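Local coordinates for protein seryl-tRNA synthetase (Pyrococcus horikoshii, PDB 2DQ0) that catalyses the ATP-dependent attachment of serine to tRNA(Ser), and probably also to tRNA(Sec), through a seryl-adenylate intermediate, at residues L161-L166 against D292-F297; G182-Y187 against I296-Q301; I194-L199 against I408-A413. One frame throughout, in Å; residues are numbered along the deposited sequence.

Interaction 1: residues L161-L166 against D292-F297; sequences LHVDLL and DTKGIF. With SSA (5'-O-(N-(L-seryl)-sulfamoyl)adenosine), chain G; SO4 (sulfate ion), chain D.
His162 meets Ile296 through a nearly straight hydrogen bond: the backbone N of Ile296 donates to His162 NE2 at 3.0 Å. The N-H...acceptor angle is 171°, and the donor lies practically in the imidazole plane. With NE2 as acceptor, the ring proton would be expected on ND1. The same ring edge touches Thr293, whose CG2 lies 3.4 Å from His162 CE1. Ile296 adds its own side chain: CG1, set between its backbone N and carbonyl carbon (chi1 62°), comes 3.5 Å from His162 NE2. The packing is close here, for Val163 CG2 sits over the rim of one imidazole face, within its own helix, and reaches Gly295 N at 3.5 Å. Deeper in, Leu166 CD1 meets Ile296 CD1 at 4.3 Å. The outer side is looser. Lys294 runs across Val163, its CD 3.6 Å from Val163 CG2, and its NZ stays 4.9 Å from Asp164 OD2, opposite charges that do not pair directly. Thr293, itself poorly ordered, gives its OG1 proton to a sulfate ion, probably from the crystallisation liquor, which Arg369 and Arg298 also bind. The loop, lying between strands 273-282 and 301-311, thus leans on the first turn of helix 162-168, while helix 410-420 packs on both segments: Glu419 accepts from His162 N, Val415 touches His162, and Ile414 packs on Ile296.

Interaction 2: residues G182-Y187 against I296-Q301; sequences GSRFYY and IFRVHQ. With SSA (5'-O-(N-(L-seryl)-sulfamoyl)adenosine), chain G; SO4 (sulfate ion), chain C; SO4 (sulfate ion), chain D.
His300 lays its CB over one face of the Phe185 ring, a CH-pi contact 3.9 Å from the ring centroid, while its imidazole stands oblique to the phenyl, the planes 41° apart. The histidine backbone is fixed as well: His300 N donates to Arg184 O at 2.9 Å. Both residues then converge on one sulfate ion. Arg184 bends at chi3 (-66°), which turns the edge of its guanidinium to the anion, so that NE binds O2 and NH1 binds O4; His300 NE2 donates to the same O2 at 2.9 Å. Glu285 O takes a further bond from Arg184 NH1, and Arg283 O accepts from His300 ND1; with both ring nitrogens as donors the imidazole may well be protonated. Beside this polar cluster, Tyr186 is held from one face and from its edge: Ile296 CG2 sits over the face, Val299 CG2 approaches the edge at 3.7 Å from CE1, and the hydroxyl donates to Gln301 O. Val299 in turn reads the adenine, its N donating to N1 of the bound seryl-adenylate analogue at 3.0 Å and its O accepting from N6. The segment 296-301 leads into strand 301-311, the second strand of the class II motif 2 hairpin; the loop 182-187 joins helix 175-180 to strand 187-189, and the second subunit closes in where its Tyr219 and Pro217 bind the Gln301 amide and its Pro218 packs on Phe185.

Interaction 3: residues I194-L199 against I408-A413; sequences ILDLAL and IATSRA. With SSA (5'-O-(N-(L-seryl)-sulfamoyl)adenosine), chain G; SO4 (sulfate ion), chain E.
Class II motif 3, the strand and helix that carry the adenine-binding arginine, is buttressed here by helix 190-209. Leu199 reaches across from that helix with both branches: CD1 rests 3.7 Å from Ala413 CB, and CD2 lies 4.0 Å from Ile408 CD1. Nearer its backbone, Leu199 CB lies 4.1 Å from Thr410 CG2, so one leucine touches strand 408-409 through Ile408 and the first turn of helix 410-420 through Thr410 and Ala413. The polar part of the contact is Asp196. With CG anti to its own N (chi1 -176°), the side chain crosses Thr410 at about a right angle, and OD1 stands 3.2 Å from Thr410 OG1, a weak hydrogen bond whose proton could go instead to His303 O. The firmer partner of Asp196 is His303, whose ND1 is hydrogen-bonded to OD2. This places a buried acid next to a threonine and a histidine rather than against hydrocarbon alone. Away from the helix packing, the same turn serves the bound seryl-adenylate analogue. Ser411 OG donates to N3 of the adenine at 2.9 Å, and Arg412, extended from CG to NE, lays one face of its guanidinium over the base near C4. Its NE is bonded to Phe297 O and its NH2 to Glu370 O, which fix the rotation of the group, while Phe297 adds a cation-pi contact. A leucine in its place would probably leave Phe297 O and Glu370 O without these donors and the adenine without its charged cover. An arginine stacked over the adenine, here somewhat tilted, is the hallmark of motif 3 in class II synthetases.

The three contacts gather around the adenine end of the seryl-adenylate pocket, on one side of the chain's centre. Interactions 1 and 2 have centres 10 Å apart and share Ile296 and Phe297 in the motif 2 loop; interaction 3 lies 15 Å from each. In sequence, 161-166, 182-187 and 194-199 come first, and 292-301 and 408-413 follow in the class II core; interactions 1 and 2 both close on the loop 292-301, whereas the segments of interaction 3 alternate with theirs. The Phe297-Arg412 bond ties the motif 2 loop to motif 3. Earlier helices and a loop therefore back both motifs, and through interactions 2 and 3 contacts that border the pocket also reach the dimer interface.

Interaction 1: residues L161-L166 against D292-F297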
loop_
_atom_site.group_PDB
_atom_site.type_symbol
_atom_site.label_atom_id
_atom_site.label_comp_id
_atom_site.label_asym_id
_atom_site.label_seq_id
_atom_site.Cartn_x
_atom_site.Cartn_y
_atom_site.Cartn_z
ATOM N N LEU A 161 -9.993 8.171 -26.177
ATOM C CA LEU A 161 -8.978 7.560 -25.325
ATOM C C LEU A 161 -9.578 7.404 -23.939
ATOM O O LEU A 161 -10.427 8.215 -23.519
ATOM C CB LEU A 161 -7.768 8.457 -25.247
ATOM C CG LEU A 161 -6.939 8.336 -26.514
ATOM C CD1 LEU A 161 -5.854 9.418 -26.460
ATOM C CD2 LEU A 161 -6.356 6.908 -26.637
ATOM N N HIS A 162 -9.130 6.382 -23.214
ATOM C CA HIS A 162 -9.699 6.143 -21.892
ATOM C C HIS A 162 -9.608 7.354 -20.955
ATOM O O HIS A 162 -10.542 7.627 -20.178
ATOM C CB HIS A 162 -9.065 4.902 -21.242
ATOM C CG HIS A 162 -7.877 5.201 -20.389
ATOM N ND1 HIS A 162 -6.605 5.318 -20.900
ATOM C CD2 HIS A 162 -7.767 5.387 -19.054
ATOM C CE1 HIS A 162 -5.761 5.557 -19.915
ATOM N NE2 HIS A 162 -6.441 5.603 -18.785
ATOM N N VAL A 163 -8.501 8.092 -21.048
ATOM C CA VAL A 163 -8.304 9.259 -20.210
ATOM C C VAL A 163 -9.447 10.239 -20.446
ATOM O O VAL A 163 -10.070 10.729 -19.512
ATOM C CB VAL A 163 -6.984 9.963 -20.535
ATOM C CG1 VAL A 163 -6.614 10.889 -19.399
ATOM C CG2 VAL A 163 -5.885 8.931 -20.798
ATOM N N ASP A 164 -9.744 10.515 -21.705
ATOM C CA ASP A 164 -10.818 11.443 -21.989
ATOM C C ASP A 164 -12.161 10.930 -21.508
ATOM O O ASP A 164 -12.989 11.707 -21.032
ATOM C CB ASP A 164 -10.826 11.779 -23.480
ATOM C CG ASP A 164 -9.584 12.572 -23.881
ATOM O OD1 ASP A 164 -9.390 13.676 -23.303
ATOM O OD2 ASP A 164 -8.796 12.097 -24.739
ATOM N N LEU A 165 -12.373 9.621 -21.604
ATOM C CA LEU A 165 -13.617 9.034 -21.149
ATOM C C LEU A 165 -13.743 9.184 -19.617
ATOM O O LEU A 165 -14.822 9.469 -19.098
ATOM C CB LEU A 165 -13.689 7.563 -21.589
ATOM C CG LEU A 165 -14.069 7.377 -23.076
ATOM C CD1 LEU A 165 -13.741 5.967 -23.539
ATOM C CD2 LEU A 165 -15.576 7.671 -23.290
ATOM N N LEU A 166 -12.648 9.034 -18.879
ATOM C CA LEU A 166 -12.771 9.177 -17.432
ATOM C C LEU A 166 -13.282 10.558 -17.089
ATOM O O LEU A 166 -14.041 10.728 -16.127
ATOM C CB LEU A 166 -11.442 8.942 -16.724
ATOM C CG LEU A 166 -10.970 7.495 -16.643
ATOM C CD1 LEU A 166 -9.483 7.470 -16.350
ATOM C CD2 LEU A 166 -11.746 6.751 -15.560
ATOM N N ASP A 292 3.476 8.333 -22.791
ATOM C CA ASP A 292 2.334 8.722 -23.637
ATOM C C ASP A 292 0.896 8.635 -23.066
ATOM O O ASP A 292 0.240 9.672 -22.928
ATOM C CB ASP A 292 2.398 7.974 -24.973
ATOM C CG ASP A 292 2.536 8.920 -26.156
ATOM O OD1 ASP A 292 3.487 9.731 -26.167
ATOM O OD2 ASP A 292 1.693 8.857 -27.077
ATOM N N THR A 293 0.387 7.437 -22.762
ATOM C CA THR A 293 -0.974 7.321 -22.203
ATOM C C THR A 293 -0.953 7.996 -20.831
ATOM O O THR A 293 -0.240 7.535 -19.936
ATOM C CB THR A 293 -1.403 5.852 -22.038
ATOM O OG1 THR A 293 -1.249 5.157 -23.282
ATOM C CG2 THR A 293 -2.857 5.785 -21.616
ATOM N N LYS A 294 -1.749 9.060 -20.662
ATOM C CA LYS A 294 -1.756 9.873 -19.427
ATOM C C LYS A 294 -2.749 9.645 -18.284
ATOM O O LYS A 294 -2.832 10.468 -17.359
ATOM C CB LYS A 294 -1.800 11.363 -19.803
ATOM C CG LYS A 294 -1.890 11.638 -21.298
ATOM C CD LYS A 294 -3.178 11.094 -21.914
ATOM C CE LYS A 294 -3.067 11.027 -23.438
ATOM N NZ LYS A 294 -4.269 10.432 -24.075
ATOM N N GLY A 295 -3.477 8.539 -18.320
ATOM C CA GLY A 295 -4.431 8.276 -17.259
ATOM C C GLY A 295 -4.063 7.190 -16.258
ATOM O O GLY A 295 -3.226 7.393 -15.390
ATOM N N ILE A 296 -4.695 6.028 -16.375
ATOM C CA ILE A 296 -4.436 4.938 -15.447
ATOM C C ILE A 296 -3.881 3.687 -16.104
ATOM O O ILE A 296 -4.041 2.569 -15.602
ATOM C CB ILE A 296 -5.708 4.561 -14.677
ATOM C CG1 ILE A 296 -6.789 4.063 -15.642
ATOM C CG2 ILE A 296 -6.185 5.738 -13.877
ATOM C CD1 ILE A 296 -8.130 3.686 -14.951
ATOM N N PHE A 297 -3.224 3.881 -17.236
ATOM C CA PHE A 297 -2.638 2.764 -17.950
ATOM C C PHE A 297 -1.313 2.333 -17.314
ATOM O O PHE A 297 -1.028 1.147 -17.186
ATOM C CB PHE A 297 -2.375 3.156 -19.394
ATOM C CG PHE A 297 -1.865 2.035 -20.219
ATOM C CD1 PHE A 297 -2.732 1.017 -20.642
ATOM C CD2 PHE A 297 -0.504 1.939 -20.525
ATOM C CE1 PHE A 297 -2.250 -0.092 -21.356
ATOM C CE2 PHE A 297 -0.006 0.828 -21.244
ATOM C CZ PHE A 297 -0.894 -0.190 -21.657
HETATM N N10 SSA G . 2.958 -11.186 -11.300
HETATM C CA SSA G . 2.914 -10.994 -12.761
HETATM C CB SSA G . 1.639 -11.543 -13.342
HETATM O OG SSA G . 0.501 -10.739 -13.014
HETATM C C9 SSA G . 3.014 -9.534 -13.183
HETATM O O9 SSA G . 2.986 -8.630 -12.352
HETATM N N8 SSA G . 3.153 -9.294 -14.493
HETATM S S1 SSA G . 3.214 -7.783 -15.038
HETATM O O1S SSA G . 4.405 -7.201 -14.435
HETATM O O2S SSA G . 3.096 -7.875 -16.488
HETATM O "O5'" SSA G . 1.939 -7.109 -14.423
HETATM C "C5'" SSA G . 0.665 -7.661 -14.696
HETATM C "C4'" SSA G . -0.272 -6.642 -15.264
HETATM O "O4'" SSA G . -0.488 -5.568 -14.328
HETATM C "C3'" SSA G . 0.129 -5.931 -16.541
HETATM O "O3'" SSA G . -0.090 -6.779 -17.650
HETATM C "C2'" SSA G . -0.879 -4.796 -16.520
HETATM O "O2'" SSA G . -2.197 -5.184 -16.827
HETATM C "C1'" SSA G . -0.794 -4.380 -15.045
HETATM N N9 SSA G . 0.272 -3.426 -14.753
HETATM C C8 SSA G . 1.637 -3.639 -14.639
HETATM N N7 SSA G . 2.316 -2.554 -14.369
HETATM C C5 SSA G . 1.344 -1.560 -14.305
HETATM C C6 SSA G . 1.415 -0.162 -14.066
HETATM N N6 SSA G . 2.556 0.480 -13.836
HETATM N N1 SSA G . 0.246 0.550 -14.055
HETATM C C2 SSA G . -0.912 -0.109 -14.278
HETATM N N3 SSA G . -1.100 -1.426 -14.522
HETATM C C4 SSA G . 0.078 -2.091 -14.534
HETATM S S SO4 D . 2.864 4.334 -23.634
HETATM O O1 SO4 D . 2.483 4.583 -22.229
HETATM O O2 SO4 D . 1.692 4.596 -24.491
HETATM O O3 SO4 D . 3.980 5.212 -24.048
HETATM O O4 SO4 D . 3.296 2.931 -23.765
#

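Interaction 2: residues G182-Y187 against I296-Q301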
loop_
_atom_site.group_PDB
_atom_site.type_symbol
_atom_site.label_atom_id
_atom_site.label_comp_id
_atom_site.label_asym_id
_atom_site.label_seq_id
_atom_site.Cartn_x
_atom_site.Cartn_y
_atom_site.Cartn_z
ATOM N N GLY A 182 2.082 13.583 -6.828
ATOM C CA GLY A 182 3.028 13.678 -7.914
ATOM C C GLY A 182 2.406 13.015 -9.119
ATOM O O GLY A 182 1.287 12.527 -9.040
ATOM N N SER A 183 3.135 12.977 -10.227
ATOM C CA SER A 183 2.626 12.413 -11.466
ATOM C C SER A 183 2.397 10.906 -11.434
ATOM O O SER A 183 3.043 10.177 -10.684
ATOM C CB SER A 183 3.576 12.767 -12.599
ATOM O OG SER A 183 4.879 12.377 -12.231
ATOM N N ARG A 184 1.468 10.456 -12.275
ATOM C CA ARG A 184 1.115 9.046 -12.378
ATOM C C ARG A 184 0.469 8.407 -11.128
ATOM O O ARG A 184 0.564 7.205 -10.904
ATOM C CB ARG A 184 2.318 8.250 -12.890
ATOM C CG ARG A 184 2.735 8.738 -14.293
ATOM C CD ARG A 184 3.647 7.792 -15.102
ATOM N NE ARG A 184 4.946 7.662 -14.476
ATOM C CZ ARG A 184 5.893 6.827 -14.880
ATOM N NH1 ARG A 184 7.052 6.786 -14.222
ATOM N NH2 ARG A 184 5.677 6.039 -15.934
ATOM N N PHE A 185 -0.173 9.256 -10.325
ATOM C CA PHE A 185 -0.983 8.865 -9.174
ATOM C C PHE A 185 -2.361 9.427 -9.560
ATOM O O PHE A 185 -2.460 10.244 -10.459
ATOM C CB PHE A 185 -0.527 9.539 -7.887
ATOM C CG PHE A 185 0.562 8.809 -7.182
ATOM C CD1 PHE A 185 1.878 9.233 -7.278
ATOM C CD2 PHE A 185 0.272 7.685 -6.422
ATOM C CE1 PHE A 185 2.883 8.552 -6.622
ATOM C CE2 PHE A 185 1.276 6.999 -5.762
ATOM C CZ PHE A 185 2.589 7.432 -5.861
ATOM N N TYR A 186 -3.422 9.026 -8.890
ATOM C CA TYR A 186 -4.734 9.536 -9.247
ATOM C C TYR A 186 -5.773 9.325 -8.143
ATOM O O TYR A 186 -5.539 8.556 -7.211
ATOM C CB TYR A 186 -5.228 8.778 -10.461
ATOM C CG TYR A 186 -5.142 7.300 -10.220
ATOM C CD1 TYR A 186 -3.991 6.598 -10.569
ATOM C CD2 TYR A 186 -6.154 6.616 -9.534
ATOM C CE1 TYR A 186 -3.838 5.263 -10.243
ATOM C CE2 TYR A 186 -6.012 5.254 -9.200
ATOM C CZ TYR A 186 -4.845 4.590 -9.564
ATOM O OH TYR A 186 -4.664 3.252 -9.295
ATOM N N TYR A 187 -6.901 10.035 -8.251
ATOM C CA TYR A 187 -8.035 9.818 -7.356
ATOM C C TYR A 187 -8.995 9.205 -8.380
ATOM O O TYR A 187 -9.132 9.721 -9.495
ATOM C CB TYR A 187 -8.702 11.106 -6.818
ATOM C CG TYR A 187 -7.976 11.833 -5.717
ATOM C CD1 TYR A 187 -6.937 12.723 -6.013
ATOM C CD2 TYR A 187 -8.318 11.630 -4.374
ATOM C CE1 TYR A 187 -6.262 13.384 -5.017
ATOM C CE2 TYR A 187 -7.641 12.297 -3.358
ATOM C CZ TYR A 187 -6.614 13.172 -3.691
ATOM O OH TYR A 187 -5.935 13.855 -2.716
ATOM N N ILE A 296 -4.695 6.028 -16.375
ATOM C CA ILE A 296 -4.436 4.938 -15.447
ATOM C C ILE A 296 -3.881 3.687 -16.104
ATOM O O ILE A 296 -4.041 2.569 -15.602
ATOM C CB ILE A 296 -5.708 4.561 -14.677
ATOM C CG1 ILE A 296 -6.789 4.063 -15.642
ATOM C CG2 ILE A 296 -6.185 5.738 -13.877
ATOM C CD1 ILE A 296 -8.130 3.686 -14.951
ATOM N N PHE A 297 -3.224 3.881 -17.236
ATOM C CA PHE A 297 -2.638 2.764 -17.950
ATOM C C PHE A 297 -1.313 2.333 -17.314
ATOM O O PHE A 297 -1.028 1.147 -17.186
ATOM C CB PHE A 297 -2.375 3.156 -19.394
ATOM C CG PHE A 297 -1.865 2.035 -20.219
ATOM C CD1 PHE A 297 -2.732 1.017 -20.642
ATOM C CD2 PHE A 297 -0.504 1.939 -20.525
ATOM C CE1 PHE A 297 -2.250 -0.092 -21.356
ATOM C CE2 PHE A 297 -0.006 0.828 -21.244
ATOM C CZ PHE A 297 -0.894 -0.190 -21.657
ATOM N N ARG A 298 -0.494 3.310 -16.951
ATOM C CA ARG A 298 0.798 3.030 -16.354
ATOM C C ARG A 298 1.000 4.016 -15.205
ATOM O O ARG A 298 1.449 5.151 -15.388
ATOM C CB ARG A 298 1.910 3.162 -17.412
ATOM C CG ARG A 298 3.307 3.050 -16.839
ATOM C CD ARG A 298 4.363 3.274 -17.892
ATOM N NE ARG A 298 4.576 2.083 -18.693
ATOM C CZ ARG A 298 4.261 1.976 -19.978
ATOM N NH1 ARG A 298 3.712 3.001 -20.621
ATOM N NH2 ARG A 298 4.509 0.843 -20.622
ATOM N N VAL A 299 0.669 3.558 -14.009
ATOM C CA VAL A 299 0.754 4.392 -12.844
ATOM C C VAL A 299 1.562 3.758 -11.725
ATOM O O VAL A 299 2.042 2.625 -11.826
ATOM C CB VAL A 299 -0.645 4.672 -12.347
ATOM C CG1 VAL A 299 -1.357 5.598 -13.317
ATOM C CG2 VAL A 299 -1.422 3.337 -12.254
ATOM N N HIS A 300 1.695 4.499 -10.643
ATOM C CA HIS A 300 2.439 4.017 -9.503
ATOM C C HIS A 300 1.690 3.007 -8.617
ATOM O O HIS A 300 2.338 2.185 -7.935
ATOM C CB HIS A 300 2.918 5.212 -8.683
ATOM C CG HIS A 300 3.978 5.992 -9.372
ATOM N ND1 HIS A 300 5.136 5.402 -9.836
ATOM C CD2 HIS A 300 4.051 7.302 -9.711
ATOM C CE1 HIS A 300 5.878 6.319 -10.428
ATOM N NE2 HIS A 300 5.242 7.477 -10.365
ATOM N N GLN A 301 0.354 3.084 -8.600
ATOM C CA GLN A 301 -0.440 2.143 -7.815
ATOM C C GLN A 301 -1.656 1.664 -8.589
ATOM O O GLN A 301 -2.315 2.441 -9.287
ATOM C CB GLN A 301 -0.899 2.750 -6.467
ATOM C CG GLN A 301 -2.123 3.609 -6.548
ATOM C CD GLN A 301 -2.604 4.180 -5.200
ATOM O OE1 GLN A 301 -1.827 4.772 -4.444
ATOM N NE2 GLN A 301 -3.907 4.040 -4.929
HETATM N N10 SSA G . 2.958 -11.186 -11.300
HETATM C CA SSA G . 2.914 -10.994 -12.761
HETATM C CB SSA G . 1.639 -11.543 -13.342
HETATM O OG SSA G . 0.501 -10.739 -13.014
HETATM C C9 SSA G . 3.014 -9.534 -13.183
HETATM O O9 SSA G . 2.986 -8.630 -12.352
HETATM N N8 SSA G . 3.153 -9.294 -14.493
HETATM S S1 SSA G . 3.214 -7.783 -15.038
HETATM O O1S SSA G . 4.405 -7.201 -14.435
HETATM O O2S SSA G . 3.096 -7.875 -16.488
HETATM O "O5'" SSA G . 1.939 -7.109 -14.423
HETATM C "C5'" SSA G . 0.665 -7.661 -14.696
HETATM C "C4'" SSA G . -0.272 -6.642 -15.264
HETATM O "O4'" SSA G . -0.488 -5.568 -14.328
HETATM C "C3'" SSA G . 0.129 -5.931 -16.541
HETATM O "O3'" SSA G . -0.090 -6.779 -17.650
HETATM C "C2'" SSA G . -0.879 -4.796 -16.520
HETATM O "O2'" SSA G . -2.197 -5.184 -16.827
HETATM C "C1'" SSA G . -0.794 -4.380 -15.045
HETATM N N9 SSA G . 0.272 -3.426 -14.753
HETATM C C8 SSA G . 1.637 -3.639 -14.639
HETATM N N7 SSA G . 2.316 -2.554 -14.369
HETATM C C5 SSA G . 1.344 -1.560 -14.305
HETATM C C6 SSA G . 1.415 -0.162 -14.066
HETATM N N6 SSA G . 2.556 0.480 -13.836
HETATM N N1 SSA G . 0.246 0.550 -14.055
HETATM C C2 SSA G . -0.912 -0.109 -14.278
HETATM N N3 SSA G . -1.100 -1.426 -14.522
HETATM C C4 SSA G . 0.078 -2.091 -14.534
HETATM S S SO4 C . 7.127 9.926 -12.252
HETATM O O1 SO4 C . 7.309 10.513 -10.911
HETATM O O2 SO4 C . 5.734 9.481 -12.390
HETATM O O3 SO4 C . 7.419 10.939 -13.287
HETATM O O4 SO4 C . 8.044 8.780 -12.414
HETATM S S SO4 D . 2.864 4.334 -23.634
HETATM O O1 SO4 D . 2.483 4.583 -22.229
HETATM O O2 SO4 D . 1.692 4.596 -24.491
HETATM O O3 SO4 D . 3.980 5.212 -24.048
HETATM O O4 SO4 D . 3.296 2.931 -23.765
#

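Interaction 3: residues I194-L199 against I408-A413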
loop_
_atom_site.group_PDB
_atom_site.type_symbol
_atom_site.label_atom_id
_atom_site.label_comp_id
_atom_site.label_asym_id
_atom_site.label_seq_id
_atom_site.Cartn_x
_atom_site.Cartn_y
_atom_site.Cartn_z
ATOM N N ILE A 194 -16.700 1.741 -8.121
ATOM C CA ILE A 194 -17.491 0.526 -8.029
ATOM C C ILE A 194 -17.017 -0.475 -9.076
ATOM O O ILE A 194 -16.947 -1.675 -8.818
ATOM C CB ILE A 194 -19.014 0.800 -8.216
ATOM C CG1 ILE A 194 -19.704 0.977 -6.860
ATOM C CG2 ILE A 194 -19.685 -0.408 -8.828
ATOM C CD1 ILE A 194 -19.042 1.929 -5.940
ATOM N N LEU A 195 -16.686 0.024 -10.261
ATOM C CA LEU A 195 -16.222 -0.846 -11.335
ATOM C C LEU A 195 -14.916 -1.574 -10.962
ATOM O O LEU A 195 -14.736 -2.762 -11.262
ATOM C CB LEU A 195 -16.032 -0.025 -12.622
ATOM C CG LEU A 195 -15.535 -0.832 -13.810
ATOM C CD1 LEU A 195 -16.525 -1.951 -14.120
ATOM C CD2 LEU A 195 -15.360 0.076 -14.989
ATOM N N ASP A 196 -14.013 -0.840 -10.311
ATOM C CA ASP A 196 -12.732 -1.362 -9.878
ATOM C C ASP A 196 -12.998 -2.513 -8.908
ATOM O O ASP A 196 -12.518 -3.634 -9.132
ATOM C CB ASP A 196 -11.927 -0.254 -9.190
ATOM C CG ASP A 196 -10.521 -0.693 -8.783
ATOM O OD1 ASP A 196 -9.570 0.064 -9.038
ATOM O OD2 ASP A 196 -10.348 -1.774 -8.193
ATOM N N LEU A 197 -13.758 -2.246 -7.844
ATOM C CA LEU A 197 -14.065 -3.308 -6.888
ATOM C C LEU A 197 -14.779 -4.481 -7.536
ATOM O O LEU A 197 -14.495 -5.634 -7.207
ATOM C CB LEU A 197 -14.934 -2.820 -5.736
ATOM C CG LEU A 197 -14.369 -1.743 -4.813
ATOM C CD1 LEU A 197 -15.258 -1.724 -3.573
ATOM C CD2 LEU A 197 -12.884 -2.012 -4.438
ATOM N N ALA A 198 -15.700 -4.180 -8.446
ATOM C CA ALA A 198 -16.458 -5.216 -9.136
ATOM C C ALA A 198 -15.530 -6.152 -9.890
ATOM O O ALA A 198 -15.699 -7.376 -9.828
ATOM C CB ALA A 198 -17.468 -4.585 -10.095
ATOM N N LEU A 199 -14.547 -5.578 -10.583
ATOM C CA LEU A 199 -13.586 -6.373 -11.345
ATOM C C LEU A 199 -12.786 -7.334 -10.449
ATOM O O LEU A 199 -12.509 -8.457 -10.846
ATOM C CB LEU A 199 -12.656 -5.440 -12.140
ATOM C CG LEU A 199 -13.250 -4.894 -13.450
ATOM C CD1 LEU A 199 -12.404 -3.751 -14.050
ATOM C CD2 LEU A 199 -13.329 -6.039 -14.426
ATOM N N ILE A 408 -6.819 -10.343 -13.221
ATOM C CA ILE A 408 -7.239 -9.016 -13.666
ATOM C C ILE A 408 -6.507 -7.891 -12.942
ATOM O O ILE A 408 -6.514 -7.800 -11.713
ATOM C CB ILE A 408 -8.729 -8.742 -13.442
ATOM C CG1 ILE A 408 -9.573 -9.577 -14.392
ATOM C CG2 ILE A 408 -9.014 -7.243 -13.664
ATOM C CD1 ILE A 408 -11.101 -9.330 -14.227
ATOM N N ALA A 409 -5.856 -7.033 -13.703
ATOM C CA ALA A 409 -5.208 -5.892 -13.091
ATOM C C ALA A 409 -6.282 -4.853 -13.454
ATOM O O ALA A 409 -6.459 -4.526 -14.626
ATOM C CB ALA A 409 -3.869 -5.616 -13.775
ATOM N N THR A 410 -7.019 -4.373 -12.457
ATOM C CA THR A 410 -8.129 -3.435 -12.694
ATOM C C THR A 410 -7.795 -2.194 -13.512
ATOM O O THR A 410 -8.582 -1.779 -14.353
ATOM C CB THR A 410 -8.795 -2.979 -11.371
ATOM O OG1 THR A 410 -7.892 -2.151 -10.640
ATOM C CG2 THR A 410 -9.154 -4.163 -10.511
ATOM N N SER A 411 -6.639 -1.595 -13.252
ATOM C CA SER A 411 -6.199 -0.408 -13.984
ATOM C C SER A 411 -6.460 -0.578 -15.495
ATOM O O SER A 411 -7.299 0.104 -16.085
ATOM C CB SER A 411 -4.700 -0.196 -13.749
ATOM O OG SER A 411 -3.992 -1.420 -13.983
ATOM N N ARG A 412 -5.745 -1.510 -16.109
ATOM C CA ARG A 412 -5.894 -1.732 -17.535
ATOM C C ARG A 412 -7.174 -2.400 -17.971
ATOM O O ARG A 412 -7.536 -2.307 -19.141
ATOM C CB ARG A 412 -4.694 -2.493 -18.067
ATOM C CG ARG A 412 -3.433 -1.696 -17.794
ATOM C CD ARG A 412 -2.257 -2.251 -18.480
ATOM N NE ARG A 412 -1.143 -1.343 -18.344
ATOM C CZ ARG A 412 0.071 -1.580 -18.812
ATOM N NH1 ARG A 412 1.023 -0.670 -18.640
ATOM N NH2 ARG A 412 0.325 -2.724 -19.446
ATOM N N ALA A 413 -7.863 -3.072 -17.055
ATOM C CA ALA A 413 -9.122 -3.707 -17.415
ATOM C C ALA A 413 -10.127 -2.552 -17.598
ATOM O O ALA A 413 -10.971 -2.538 -18.512
ATOM C CB ALA A 413 -9.568 -4.631 -16.306
HETATM N N10 SSA G . 2.958 -11.186 -11.300
HETATM C CA SSA G . 2.914 -10.994 -12.761
HETATM C CB SSA G . 1.639 -11.543 -13.342
HETATM O OG SSA G . 0.501 -10.739 -13.014
HETATM C C9 SSA G . 3.014 -9.534 -13.183
HETATM O O9 SSA G . 2.986 -8.630 -12.352
HETATM N N8 SSA G . 3.153 -9.294 -14.493
HETATM S S1 SSA G . 3.214 -7.783 -15.038
HETATM O O1S SSA G . 4.405 -7.201 -14.435
HETATM O O2S SSA G . 3.096 -7.875 -16.488
HETATM O "O5'" SSA G . 1.939 -7.109 -14.423
HETATM C "C5'" SSA G . 0.665 -7.661 -14.696
HETATM C "C4'" SSA G . -0.272 -6.642 -15.264
HETATM O "O4'" SSA G . -0.488 -5.568 -14.328
HETATM C "C3'" SSA G . 0.129 -5.931 -16.541
HETATM O "O3'" SSA G . -0.090 -6.779 -17.650
HETATM C "C2'" SSA G . -0.879 -4.796 -16.520
HETATM O "O2'" SSA G . -2.197 -5.184 -16.827
HETATM C "C1'" SSA G . -0.794 -4.380 -15.045
HETATM N N9 SSA G . 0.272 -3.426 -14.753
HETATM C C8 SSA G . 1.637 -3.639 -14.639
HETATM N N7 SSA G . 2.316 -2.554 -14.369
HETATM C C5 SSA G . 1.344 -1.560 -14.305
HETATM C C6 SSA G . 1.415 -0.162 -14.066
HETATM N N6 SSA G . 2.556 0.480 -13.836
HETATM N N1 SSA G . 0.246 0.550 -14.055
HETATM C C2 SSA G . -0.912 -0.109 -14.278
HETATM N N3 SSA G . -1.100 -1.426 -14.522
HETATM C C4 SSA G . 0.078 -2.091 -14.534
HETATM S S SO4 E . 3.422 -1.834 -21.871
HETATM O O1 SO4 E . 4.096 -1.905 -20.551
HETATM O O2 SO4 E . 4.425 -1.902 -22.957
HETATM O O3 SO4 E . 2.695 -0.557 -21.973
HETATM O O4 SO4 E . 2.468 -2.956 -22.015
#